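Side-chain contacts in pumilio homolog 23 (Arabidopsis thaliana, PDB 5WZJ), which binds RNA sequence-specifically through pumilio repeats, here recognising an 18S rRNA sequence, and probably regulates translation and mRNA stability through the 3'-UTRs of target mRNAs: residues A179-L184 against I327-S332; C322-I327 against Q357-V362; V369-Q374 against I436-S441; S300-M305 against Q337-I342. One frame throughout, in Å; residues are numbered along the deposited sequence.

Contact 1: residues A179-L184 against I327-S332; sequences AKRLNL and IQALIS. With nucleotides of chain B.
The guanidinium of R181 lies with one face against the peptide link joining Q328 to A329 in helix 323-332. A329 N is over the centre of that face, 3.9 Å from R181 CZ, and the carbonyl carbon of Q328 is nearer the rim. S332 OG and O4 of U5 of chain B both approach the group obliquely. The Q328 amide is turned almost perpendicular to the guanidinium, 82° between planes, and R181 NH1 passes Q328 OE1 at 3.5 Å. With CG anti to the backbone N (chi1 177°) and a bend further out at chi3, the R181 chain crosses to the neighbouring helix and places NH1 3.1 Å from U5 O4. NH2 rests on A329 CB and forms salt bridges with E291 and E295.

Next to the arginine's backbone, the S332 hydroxyl sits between two carbonyl oxygens, with OG 3.0 Å from R181 O and 2.7 Å from Q328 O. Its single proton has both acceptors within reach. Just beyond R181, helix 175-181 closes in a Schellman motif at N183.

Q328 reads the uracil edge of U5, as pumilio repeat side chains characteristically do. U5 N3 donates to Q328 OE1 over 2.7 Å in a nearly straight bond (172°), while Q328 NE2 returns a longer bond of 3.2 Å to U5 O2. A weak bond from NE2 to N324 OD1 supports this orientation of the amide, which is consistent with a preference for uracil over cytosine. The positive group of R181, held between glutamates and the base, is likely to stabilise the partial negative charge on U5 O4.

Contact 2: residues C322-I327 against Q357-V362; sequences CANFVI and QGKSGV. With nucleotides of chain B.
N324 of the RNA-binding helix in Pumilio 6 points across to K359 and V362, and between the two segments lies the uracil of U6 of chain B, read in the manner of a PUF repeat. The tight part is buried. V362 CG2 packs 3.8 Å from N324 O, V362 CG1 touches the I327 side chain, and the N324 amide meets the aliphatic part of K359 at about a right angle, N324 CG to K359 CD 3.6 Å. CG of N324 stands between the backbone N and the carbonyl carbon (chi1 83°), which turns the amide to the base. U6 N3 donates to N324 OD1 over 2.9 Å at 158°, and N324 ND2 donates to U6 O2 over 3.0 Å while also bonding D320 O.

Next to N324, the F325 ring has the asparagine OD1 over one face and the guanine of the following nucleotide of chain B over the other, F325 CG to guanine C6 3.4 Å. An alanine at F325 would take this ring away and is likely to leave the guanine without its flat support and the N324 amide less firmly backed.

The looser, partly exposed side is the far end of the lysine and the loop before helix 360-373. Beyond CD the K359 chain bends again at chi4 and curls back on its own loop, with NZ donating to Q357 O over 2.9 Å. The RNA closes in again at the start of the helix, where G361 N donates to U6 O4 over 2.7 Å, bent to 135° at the hydrogen.

Contact 3: residues V369-Q374 against I436-S441; sequences VSQRLQ and IFKFSS
S370 meets the edge of the F439 ring, its OG lying in the ring plane 3.4 Å from F439 CZ. The same hydroxyl donates to I367 O, one turn back in helix 360-373, and presents its oxygen to the ring edge. Q371 follows and makes the larger share of the helix's side of the contact. Its CG is anti to the backbone N (chi1 -165°) and the chain beyond is extended, which carries the amide across the F439 ring. NE2 sits over the ring centre, 3.6 Å from F439 CD2, with the amide and ring planes nearly perpendicular at 89°. NE2 also donates to G435 O. On the other branch, Q371 OE1 lies 3.3 Å from K438 CB and equally close to K438 CE, the lysine crossing at about a right angle along the exposed margin.

F439 closes a type I turn that begins at I436, the last residue of helix 427-436, with K438 inside it. A serine in place of F439 would probably open a gap beside the Q371 amide and leave the S370 hydroxyl without its ring edge. A single amide nitrogen thus ties helix 360-373 to helix 427-436 by a hydrogen bond and to the turn after it by a ring face.

Contact 4: residues S300-M305 against Q337-I342; sequences SLYNEM and QEQMGI
Helix-to-helix packing between successive pumilio repeats brings N303 and Y302, on helix 299-310 of Pumilio 5, against Q339, on helix 337-347 of Pumilio 6. The two helices are well separated here, with N303 CA 8.8 Å from Q339 CA, and the long glutamine spans the interval. Q339 has CG anti to its carbonyl carbon (chi1 -71°) and an extended chain beyond, which carries its amide across to the first helix.

The one hydrogen bond between the segments runs from Q339 NE2 to N303 OD1 over 2.8 Å. It is short but bent, with an angle of 145° at the hydrogen, and the donor comes in from above, 55° out of the N303 carbonyl plane, rather than along a lone pair. The two amides are steeply turned against each other and their side chains cross at about a right angle. Oxygen OE1 of Q339 accepts from R335 N in the connection before the helix. The amide is therefore held at both its polar atoms, which restrains its rotation and gives each polar atom of this buried group a partner.

Y302 flanks the glutamine. Its side chain runs past Q339 in the opposite direction, and the carboxamide carbon of Q339 lies at the edge of the ring, near the ring plane. The tyrosine hydroxyl reaches further, bonding to L330 O at the end of the RNA-binding helix. The site itself is remote from RNA, the nearest nucleic acid atom being about 13 Å away. The closest approach of the tyrosine ring to the glutamine is Y302 CE1 to Q339 OE1, 3.6 Å.

Contacts 1, 2 and 4 interleave along the chain, whereas contact 3 opens after each of them has closed. Contacts 1 and 2 lie side by side, centres 11 Å apart, sharing I327 and helix 323-332, and both touch the bound RNA. Contact 3 uses the far end of helix 360-373, whose start serves contact 2, with 20 Å between their centres; it meets contact 1 through R372 and S332. Contacts 4 and 1, centres 15 Å apart, are joined by Y302 and L330, and M340 of contact 4 packs on S370 and V369 of contact 3. The base-reading helix 323-332 is thereby linked, through neighbouring helices of the superhelix, to packing away from the RNA.

Contact 1: residues A179-L184 against I327-S332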
# COMPACT_ATOMS: atom_id res chain seq x y z
N ALA A 179 1.97 -1.33 -6.10
CA ALA A 179 3.14 -1.20 -6.96
C ALA A 179 4.21 -2.23 -6.61
O ALA A 179 4.83 -2.82 -7.50
CB ALA A 179 3.71 0.21 -6.87
N LYS A 180 4.42 -2.46 -5.31
CA LYS A 180 5.39 -3.47 -4.89
C LYS A 180 4.93 -4.87 -5.27
O LYS A 180 5.73 -5.69 -5.75
CB LYS A 180 5.63 -3.37 -3.38
N ARG A 181 3.64 -5.16 -5.09
CA ARG A 181 3.11 -6.47 -5.46
C ARG A 181 3.17 -6.68 -6.98
O ARG A 181 3.34 -7.82 -7.43
CB ARG A 181 1.68 -6.62 -4.93
CG ARG A 181 0.98 -7.92 -5.31
CD ARG A 181 -0.33 -8.12 -4.52
NE ARG A 181 -0.07 -8.49 -3.13
CZ ARG A 181 -1.03 -8.80 -2.25
NH1 ARG A 181 -2.31 -8.78 -2.62
NH2 ARG A 181 -0.70 -9.13 -1.00
N LEU A 182 3.04 -5.62 -7.77
CA LEU A 182 3.10 -5.70 -9.22
C LEU A 182 4.46 -5.34 -9.79
O LEU A 182 4.61 -5.28 -11.02
CB LEU A 182 2.04 -4.81 -9.87
CG LEU A 182 0.61 -5.28 -9.65
CD1 LEU A 182 -0.33 -4.51 -10.55
CD2 LEU A 182 0.53 -6.78 -9.90
N ASN A 183 5.45 -5.06 -8.94
CA ASN A 183 6.81 -4.78 -9.40
C ASN A 183 6.86 -3.53 -10.29
O ASN A 183 7.62 -3.46 -11.26
CB ASN A 183 7.38 -6.00 -10.13
CG ASN A 183 8.86 -6.18 -9.91
OD1 ASN A 183 9.32 -6.36 -8.77
ND2 ASN A 183 9.63 -6.16 -10.99
N LEU A 184 6.05 -2.53 -9.95
CA LEU A 184 6.08 -1.24 -10.65
C LEU A 184 6.72 -0.15 -9.79
O LEU A 184 7.08 0.92 -10.28
CB LEU A 184 4.66 -0.82 -11.06
CG LEU A 184 3.95 -1.67 -12.12
CD1 LEU A 184 2.47 -1.32 -12.18
CD2 LEU A 184 4.61 -1.50 -13.48
N ILE A 327 -3.08 -15.65 -2.81
CA ILE A 327 -2.42 -16.15 -4.01
C ILE A 327 -1.62 -15.03 -4.68
O ILE A 327 -0.51 -15.25 -5.17
CB ILE A 327 -3.45 -16.79 -4.96
CG1 ILE A 327 -4.13 -17.98 -4.28
CG2 ILE A 327 -2.78 -17.25 -6.26
CD1 ILE A 327 -3.12 -19.00 -3.67
N GLN A 328 -2.17 -13.81 -4.68
CA GLN A 328 -1.44 -12.69 -5.24
C GLN A 328 -0.12 -12.47 -4.51
O GLN A 328 0.92 -12.24 -5.14
CB GLN A 328 -2.28 -11.42 -5.18
CG GLN A 328 -3.42 -11.36 -6.21
CD GLN A 328 -4.17 -10.05 -6.11
OE1 GLN A 328 -3.57 -9.00 -5.89
NE2 GLN A 328 -5.50 -10.11 -6.24
N ALA A 329 -0.14 -12.53 -3.17
CA ALA A 329 1.09 -12.42 -2.40
C ALA A 329 2.02 -13.59 -2.68
O ALA A 329 3.23 -13.41 -2.84
CB ALA A 329 0.77 -12.33 -0.90
N LEU A 330 1.47 -14.81 -2.75
CA LEU A 330 2.31 -15.97 -3.05
C LEU A 330 3.00 -15.82 -4.40
O LEU A 330 4.22 -16.02 -4.52
CB LEU A 330 1.47 -17.24 -3.04
CG LEU A 330 2.22 -18.54 -3.37
CD1 LEU A 330 2.94 -19.10 -2.14
CD2 LEU A 330 1.24 -19.55 -3.89
N ILE A 331 2.23 -15.49 -5.44
CA ILE A 331 2.79 -15.31 -6.78
C ILE A 331 3.91 -14.27 -6.76
O ILE A 331 5.02 -14.51 -7.26
CB ILE A 331 1.68 -14.92 -7.77
CG1 ILE A 331 0.68 -16.07 -7.97
CG2 ILE A 331 2.29 -14.52 -9.12
CD1 ILE A 331 -0.57 -15.64 -8.73
N SER A 332 3.63 -13.11 -6.16
CA SER A 332 4.55 -11.97 -6.22
C SER A 332 5.89 -12.29 -5.58
O SER A 332 6.89 -11.64 -5.90
CB SER A 332 3.95 -10.75 -5.52
OG SER A 332 2.70 -10.42 -6.07
P U B 5 -7.56 0.12 -5.12
OP1 U B 5 -8.80 0.86 -5.45
OP2 U B 5 -7.14 -0.14 -3.72
O5' U B 5 -7.60 -1.29 -5.87
C5' U B 5 -7.91 -1.35 -7.26
C4' U B 5 -8.37 -2.73 -7.65
O4' U B 5 -7.25 -3.66 -7.55
C3' U B 5 -9.48 -3.31 -6.78
O3' U B 5 -10.27 -4.17 -7.58
C2' U B 5 -8.70 -4.15 -5.76
O2' U B 5 -9.45 -5.18 -5.16
C1' U B 5 -7.57 -4.69 -6.63
N1 U B 5 -6.34 -5.02 -5.89
C2 U B 5 -5.83 -6.29 -6.07
O2 U B 5 -6.37 -7.12 -6.77
N3 U B 5 -4.67 -6.56 -5.39
C4 U B 5 -3.98 -5.69 -4.57
O4 U B 5 -2.95 -6.10 -4.03
C5 U B 5 -4.56 -4.39 -4.44
C6 U B 5 -5.69 -4.09 -5.10

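Contact 2: residues C322-I327 against Q357-V362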
# COMPACT_ATOMS: atom_id res chain seq x y z
N CYS A 322 -11.51 -13.95 -0.57
CA CYS A 322 -10.42 -13.56 0.32
C CYS A 322 -9.10 -14.21 -0.05
O CYS A 322 -8.06 -13.54 -0.10
CB CYS A 322 -10.76 -13.92 1.78
SG CYS A 322 -12.15 -12.98 2.47
N ALA A 323 -9.10 -15.52 -0.27
CA ALA A 323 -7.86 -16.23 -0.51
C ALA A 323 -7.16 -15.80 -1.80
O ALA A 323 -5.96 -16.04 -1.93
CB ALA A 323 -8.12 -17.74 -0.56
N ASN A 324 -7.87 -15.18 -2.75
CA ASN A 324 -7.16 -14.82 -3.98
C ASN A 324 -6.10 -13.76 -3.70
O ASN A 324 -5.09 -13.71 -4.42
CB ASN A 324 -8.13 -14.35 -5.07
CG ASN A 324 -8.53 -12.90 -4.94
OD1 ASN A 324 -7.92 -12.02 -5.55
ND2 ASN A 324 -9.56 -12.63 -4.13
N PHE A 325 -6.28 -12.95 -2.66
CA PHE A 325 -5.23 -12.00 -2.31
C PHE A 325 -4.02 -12.70 -1.70
O PHE A 325 -2.89 -12.22 -1.86
CB PHE A 325 -5.77 -10.93 -1.37
CG PHE A 325 -6.79 -10.04 -2.01
CD1 PHE A 325 -6.39 -8.97 -2.80
CD2 PHE A 325 -8.15 -10.29 -1.85
CE1 PHE A 325 -7.32 -8.14 -3.41
CE2 PHE A 325 -9.09 -9.49 -2.47
CZ PHE A 325 -8.68 -8.40 -3.24
N VAL A 326 -4.23 -13.84 -1.03
CA VAL A 326 -3.10 -14.65 -0.59
C VAL A 326 -2.35 -15.20 -1.79
O VAL A 326 -1.11 -15.23 -1.81
CB VAL A 326 -3.57 -15.79 0.33
CG1 VAL A 326 -2.35 -16.57 0.85
CG2 VAL A 326 -4.38 -15.25 1.51
N ILE A 327 -3.08 -15.65 -2.81
CA ILE A 327 -2.42 -16.15 -4.01
C ILE A 327 -1.62 -15.03 -4.68
O ILE A 327 -0.51 -15.25 -5.17
CB ILE A 327 -3.45 -16.79 -4.96
CG1 ILE A 327 -4.13 -17.98 -4.28
CG2 ILE A 327 -2.78 -17.25 -6.26
CD1 ILE A 327 -3.12 -19.00 -3.67
N GLN A 357 -14.48 -13.69 -13.29
CA GLN A 357 -14.94 -13.69 -11.91
C GLN A 357 -14.36 -12.55 -11.07
O GLN A 357 -14.47 -12.59 -9.84
CB GLN A 357 -14.63 -15.04 -11.27
CG GLN A 357 -15.24 -16.22 -12.02
CD GLN A 357 -14.90 -17.54 -11.39
OE1 GLN A 357 -14.70 -17.63 -10.18
NE2 GLN A 357 -14.80 -18.57 -12.21
N GLY A 358 -13.76 -11.54 -11.70
CA GLY A 358 -13.30 -10.38 -10.96
C GLY A 358 -12.03 -10.61 -10.16
O GLY A 358 -11.87 -10.04 -9.07
N LYS A 359 -11.11 -11.42 -10.68
CA LYS A 359 -9.88 -11.80 -10.00
C LYS A 359 -8.67 -11.39 -10.84
O LYS A 359 -7.65 -12.09 -10.88
CB LYS A 359 -9.88 -13.30 -9.71
CG LYS A 359 -11.05 -13.77 -8.83
CD LYS A 359 -11.06 -13.07 -7.47
CE LYS A 359 -12.19 -13.56 -6.56
NZ LYS A 359 -13.54 -13.33 -7.18
N SER A 360 -8.75 -10.24 -11.51
CA SER A 360 -7.68 -9.82 -12.41
C SER A 360 -6.36 -9.53 -11.69
O SER A 360 -5.31 -9.56 -12.32
CB SER A 360 -8.12 -8.58 -13.20
OG SER A 360 -8.51 -7.51 -12.35
N GLY A 361 -6.38 -9.27 -10.38
CA GLY A 361 -5.13 -9.08 -9.66
C GLY A 361 -4.28 -10.34 -9.63
O GLY A 361 -3.04 -10.26 -9.59
N VAL A 362 -4.91 -11.51 -9.63
CA VAL A 362 -4.14 -12.75 -9.72
C VAL A 362 -3.40 -12.81 -11.05
O VAL A 362 -2.21 -13.14 -11.11
CB VAL A 362 -5.06 -13.98 -9.54
CG1 VAL A 362 -4.25 -15.27 -9.69
CG2 VAL A 362 -5.77 -13.93 -8.19
P U B 6 -11.80 -3.81 -7.93
OP1 U B 6 -12.10 -4.50 -9.21
OP2 U B 6 -12.02 -2.36 -7.80
O5' U B 6 -12.60 -4.51 -6.74
C5' U B 6 -13.89 -5.07 -6.93
C4' U B 6 -14.08 -6.26 -6.01
O4' U B 6 -13.32 -7.38 -6.53
C3' U B 6 -13.59 -6.03 -4.57
O3' U B 6 -14.45 -6.72 -3.65
C2' U B 6 -12.21 -6.68 -4.58
O2' U B 6 -11.77 -7.13 -3.31
C1' U B 6 -12.41 -7.84 -5.54
N1 U B 6 -11.19 -8.29 -6.24
C2 U B 6 -10.67 -9.53 -5.89
O2 U B 6 -11.17 -10.24 -5.03
N3 U B 6 -9.54 -9.90 -6.59
C4 U B 6 -8.90 -9.18 -7.58
O4 U B 6 -7.89 -9.65 -8.13
C5 U B 6 -9.51 -7.92 -7.89
C6 U B 6 -10.60 -7.52 -7.22
P G B 7 -14.95 -5.94 -2.33
OP1 G B 7 -16.43 -6.02 -2.33
OP2 G B 7 -14.19 -4.68 -2.19
O5' G B 7 -14.42 -6.82 -1.10
C5' G B 7 -14.98 -8.08 -0.82
C4' G B 7 -14.25 -8.76 0.32
O4' G B 7 -12.98 -9.30 -0.14
C3' G B 7 -13.85 -7.86 1.48
O3' G B 7 -14.94 -7.55 2.33
C2' G B 7 -12.75 -8.67 2.15
O2' G B 7 -13.31 -9.72 2.92
C1' G B 7 -12.05 -9.29 0.93
N9 G B 7 -10.88 -8.50 0.54
C8 G B 7 -10.87 -7.30 -0.13
N7 G B 7 -9.66 -6.83 -0.28
C5 G B 7 -8.83 -7.76 0.33
C6 G B 7 -7.42 -7.78 0.49
O6 G B 7 -6.61 -6.95 0.09
N1 G B 7 -6.98 -8.92 1.16
C2 G B 7 -7.81 -9.89 1.65
N2 G B 7 -7.22 -10.91 2.29
N3 G B 7 -9.13 -9.88 1.51
C4 G B 7 -9.57 -8.79 0.85
P U B 5 -7.56 0.12 -5.12
OP1 U B 5 -8.80 0.86 -5.45
OP2 U B 5 -7.14 -0.14 -3.72
O5' U B 5 -7.60 -1.29 -5.87
C5' U B 5 -7.91 -1.35 -7.26
C4' U B 5 -8.37 -2.73 -7.65
O4' U B 5 -7.25 -3.66 -7.55
C3' U B 5 -9.48 -3.31 -6.78
O3' U B 5 -10.27 -4.17 -7.58
C2' U B 5 -8.70 -4.15 -5.76
O2' U B 5 -9.45 -5.18 -5.16
C1' U B 5 -7.57 -4.69 -6.63
N1 U B 5 -6.34 -5.02 -5.89
C2 U B 5 -5.83 -6.29 -6.07
O2 U B 5 -6.37 -7.12 -6.77
N3 U B 5 -4.67 -6.56 -5.39
C4 U B 5 -3.98 -5.69 -4.57
O4 U B 5 -2.95 -6.10 -4.03
C5 U B 5 -4.56 -4.39 -4.44
C6 U B 5 -5.69 -4.09 -5.10

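Contact 3: residues V369-Q374 against I436-S441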
# COMPACT_ATOMS: atom_id res chain seq x y z
N VAL A 369 5.39 -11.25 -12.23
CA VAL A 369 6.49 -12.05 -11.71
C VAL A 369 7.19 -12.84 -12.80
O VAL A 369 8.37 -13.18 -12.64
CB VAL A 369 6.01 -12.97 -10.57
CG1 VAL A 369 5.39 -14.24 -11.14
CG2 VAL A 369 7.17 -13.30 -9.64
N SER A 370 6.51 -13.16 -13.91
CA SER A 370 7.23 -13.74 -15.05
C SER A 370 8.34 -12.80 -15.51
O SER A 370 9.47 -13.23 -15.79
CB SER A 370 6.27 -14.04 -16.20
OG SER A 370 6.16 -12.93 -17.07
N GLN A 371 8.04 -11.51 -15.53
CA GLN A 371 9.01 -10.50 -15.91
C GLN A 371 10.20 -10.48 -14.95
O GLN A 371 11.35 -10.39 -15.37
CB GLN A 371 8.31 -9.15 -15.94
CG GLN A 371 9.02 -8.05 -16.63
CD GLN A 371 8.14 -6.83 -16.68
OE1 GLN A 371 8.37 -5.86 -15.95
NE2 GLN A 371 7.10 -6.88 -17.50
N ARG A 372 9.93 -10.58 -13.64
CA ARG A 372 11.01 -10.52 -12.67
C ARG A 372 11.82 -11.81 -12.65
O ARG A 372 13.05 -11.77 -12.54
CB ARG A 372 10.45 -10.23 -11.27
CG ARG A 372 11.45 -10.49 -10.16
CD ARG A 372 10.96 -10.01 -8.79
NE ARG A 372 9.99 -10.92 -8.16
CZ ARG A 372 10.31 -12.06 -7.56
NH1 ARG A 372 11.57 -12.45 -7.52
NH2 ARG A 372 9.36 -12.81 -6.99
N LEU A 373 11.15 -12.95 -12.73
CA LEU A 373 11.88 -14.21 -12.73
C LEU A 373 12.42 -14.58 -14.11
O LEU A 373 13.16 -15.57 -14.21
CB LEU A 373 10.98 -15.33 -12.21
CG LEU A 373 10.54 -15.26 -10.75
CD1 LEU A 373 9.48 -16.31 -10.49
CD2 LEU A 373 11.73 -15.49 -9.85
N GLN A 374 12.07 -13.82 -15.14
CA GLN A 374 12.51 -14.08 -16.52
C GLN A 374 12.15 -15.50 -16.96
O GLN A 374 13.00 -16.27 -17.40
CB GLN A 374 14.00 -13.80 -16.66
CG GLN A 374 14.38 -12.35 -16.43
CD GLN A 374 15.86 -12.18 -16.10
OE1 GLN A 374 16.67 -13.07 -16.35
NE2 GLN A 374 16.21 -11.03 -15.53
N ILE A 436 2.66 -5.06 -18.98
CA ILE A 436 2.86 -5.60 -20.33
C ILE A 436 3.93 -4.81 -21.07
O ILE A 436 4.85 -5.37 -21.68
CB ILE A 436 1.53 -5.60 -21.11
CG1 ILE A 436 0.62 -6.73 -20.59
CG2 ILE A 436 1.75 -5.72 -22.64
CD1 ILE A 436 1.06 -8.10 -21.03
N PHE A 437 3.85 -3.48 -21.01
CA PHE A 437 4.76 -2.68 -21.82
C PHE A 437 6.16 -2.60 -21.25
O PHE A 437 7.02 -1.93 -21.84
CB PHE A 437 4.16 -1.29 -22.07
CG PHE A 437 3.05 -1.32 -23.10
CD1 PHE A 437 3.33 -1.73 -24.40
CD2 PHE A 437 1.73 -1.03 -22.76
CE1 PHE A 437 2.32 -1.83 -25.36
CE2 PHE A 437 0.71 -1.11 -23.71
CZ PHE A 437 1.00 -1.51 -25.01
N LYS A 438 6.44 -3.30 -20.15
CA LYS A 438 7.81 -3.45 -19.69
C LYS A 438 8.48 -4.70 -20.24
O LYS A 438 9.71 -4.82 -20.13
CB LYS A 438 7.84 -3.44 -18.16
CG LYS A 438 7.61 -2.03 -17.59
CD LYS A 438 7.38 -2.04 -16.09
CE LYS A 438 8.59 -2.58 -15.35
NZ LYS A 438 8.26 -2.92 -13.94
N PHE A 439 7.73 -5.63 -20.84
CA PHE A 439 8.35 -6.76 -21.53
C PHE A 439 9.13 -6.29 -22.76
O PHE A 439 8.86 -5.23 -23.33
CB PHE A 439 7.30 -7.79 -21.97
CG PHE A 439 6.70 -8.60 -20.85
CD1 PHE A 439 7.36 -9.70 -20.32
CD2 PHE A 439 5.45 -8.27 -20.34
CE1 PHE A 439 6.79 -10.46 -19.30
CE2 PHE A 439 4.88 -9.02 -19.31
CZ PHE A 439 5.55 -10.12 -18.80
N SER A 440 10.11 -7.10 -23.15
CA SER A 440 10.72 -6.98 -24.47
C SER A 440 9.64 -6.97 -25.55
O SER A 440 8.65 -7.70 -25.45
CB SER A 440 11.69 -8.15 -24.70
OG SER A 440 11.82 -8.45 -26.09
N SER A 441 9.82 -6.14 -26.58
CA SER A 441 8.80 -6.04 -27.62
C SER A 441 8.57 -7.37 -28.34
O SER A 441 7.49 -7.57 -28.90
CB SER A 441 9.15 -4.94 -28.63
OG SER A 441 10.27 -5.30 -29.42

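Contact 4: residues S300-M305 against Q337-I342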
# COMPACT_ATOMS: atom_id res chain seq x y z
N SER A 300 13.55 -20.26 2.66
CA SER A 300 13.25 -21.63 3.06
C SER A 300 11.82 -21.76 3.56
O SER A 300 11.13 -22.75 3.29
CB SER A 300 14.23 -22.08 4.14
OG SER A 300 14.14 -21.22 5.27
N LEU A 301 11.36 -20.75 4.29
CA LEU A 301 10.00 -20.80 4.81
C LEU A 301 8.98 -20.62 3.69
O LEU A 301 7.98 -21.33 3.63
CB LEU A 301 9.85 -19.74 5.91
CG LEU A 301 8.62 -19.82 6.80
CD1 LEU A 301 8.98 -19.37 8.21
CD2 LEU A 301 7.56 -18.95 6.22
N TYR A 302 9.25 -19.68 2.77
CA TYR A 302 8.36 -19.50 1.61
C TYR A 302 8.25 -20.79 0.81
O TYR A 302 7.15 -21.19 0.42
CB TYR A 302 8.86 -18.36 0.70
CG TYR A 302 8.04 -18.23 -0.57
CD1 TYR A 302 8.29 -19.06 -1.67
CD2 TYR A 302 6.99 -17.31 -0.68
CE1 TYR A 302 7.52 -18.99 -2.83
CE2 TYR A 302 6.22 -17.22 -1.84
CZ TYR A 302 6.49 -18.07 -2.91
OH TYR A 302 5.74 -18.00 -4.06
N ASN A 303 9.39 -21.43 0.52
CA ASN A 303 9.35 -22.62 -0.33
C ASN A 303 8.53 -23.73 0.31
O ASN A 303 7.81 -24.46 -0.38
CB ASN A 303 10.77 -23.11 -0.63
CG ASN A 303 11.54 -22.17 -1.55
OD1 ASN A 303 10.95 -21.28 -2.16
ND2 ASN A 303 12.85 -22.36 -1.65
N GLU A 304 8.61 -23.86 1.63
CA GLU A 304 7.85 -24.89 2.33
C GLU A 304 6.35 -24.61 2.28
O GLU A 304 5.55 -25.52 2.06
CB GLU A 304 8.35 -25.02 3.77
CG GLU A 304 7.63 -26.06 4.63
CD GLU A 304 8.03 -27.50 4.34
OE1 GLU A 304 8.80 -27.72 3.37
OE2 GLU A 304 7.57 -28.40 5.07
N MET A 305 5.95 -23.34 2.47
CA MET A 305 4.54 -22.99 2.34
C MET A 305 4.04 -23.25 0.92
O MET A 305 2.95 -23.81 0.72
CB MET A 305 4.32 -21.53 2.75
CG MET A 305 4.56 -21.31 4.25
SD MET A 305 4.30 -19.59 4.71
CE MET A 305 2.51 -19.51 4.64
N GLN A 337 12.34 -20.52 -11.10
CA GLN A 337 11.62 -20.82 -12.32
C GLN A 337 10.79 -22.09 -12.19
O GLN A 337 9.79 -22.24 -12.91
CB GLN A 337 12.61 -20.91 -13.48
CG GLN A 337 13.52 -19.69 -13.54
CD GLN A 337 14.45 -19.67 -14.74
OE1 GLN A 337 14.88 -20.71 -15.23
NE2 GLN A 337 14.75 -18.47 -15.23
N GLU A 338 11.17 -23.01 -11.30
CA GLU A 338 10.34 -24.19 -11.11
C GLU A 338 8.98 -23.81 -10.53
O GLU A 338 7.94 -24.31 -10.97
CB GLU A 338 11.04 -25.21 -10.21
CG GLU A 338 10.23 -26.50 -10.04
CD GLU A 338 10.75 -27.42 -8.93
OE1 GLU A 338 11.90 -27.24 -8.47
OE2 GLU A 338 10.00 -28.33 -8.52
N GLN A 339 8.98 -22.90 -9.56
CA GLN A 339 7.72 -22.40 -9.02
C GLN A 339 6.92 -21.66 -10.09
O GLN A 339 5.70 -21.83 -10.19
CB GLN A 339 7.99 -21.49 -7.82
CG GLN A 339 8.49 -22.26 -6.59
CD GLN A 339 9.05 -21.36 -5.52
OE1 GLN A 339 9.33 -20.17 -5.75
NE2 GLN A 339 9.23 -21.91 -4.33
N MET A 340 7.59 -20.85 -10.91
CA MET A 340 6.89 -20.17 -11.99
C MET A 340 6.17 -21.17 -12.89
O MET A 340 5.03 -20.94 -13.30
CB MET A 340 7.86 -19.32 -12.80
CG MET A 340 7.17 -18.53 -13.88
SD MET A 340 6.20 -17.18 -13.17
CE MET A 340 5.03 -16.89 -14.51
N GLY A 341 6.82 -22.29 -13.21
CA GLY A 341 6.19 -23.30 -14.04
C GLY A 341 4.98 -23.93 -13.37
O GLY A 341 3.96 -24.17 -14.01
N ILE A 342 5.08 -24.21 -12.07
CA ILE A 342 3.93 -24.77 -11.36
C ILE A 342 2.78 -23.78 -11.35
O ILE A 342 1.62 -24.14 -11.59
CB ILE A 342 4.34 -25.22 -9.95
CG1 ILE A 342 5.20 -26.48 -10.03
CG2 ILE A 342 3.12 -25.46 -9.09
CD1 ILE A 342 6.04 -26.73 -8.80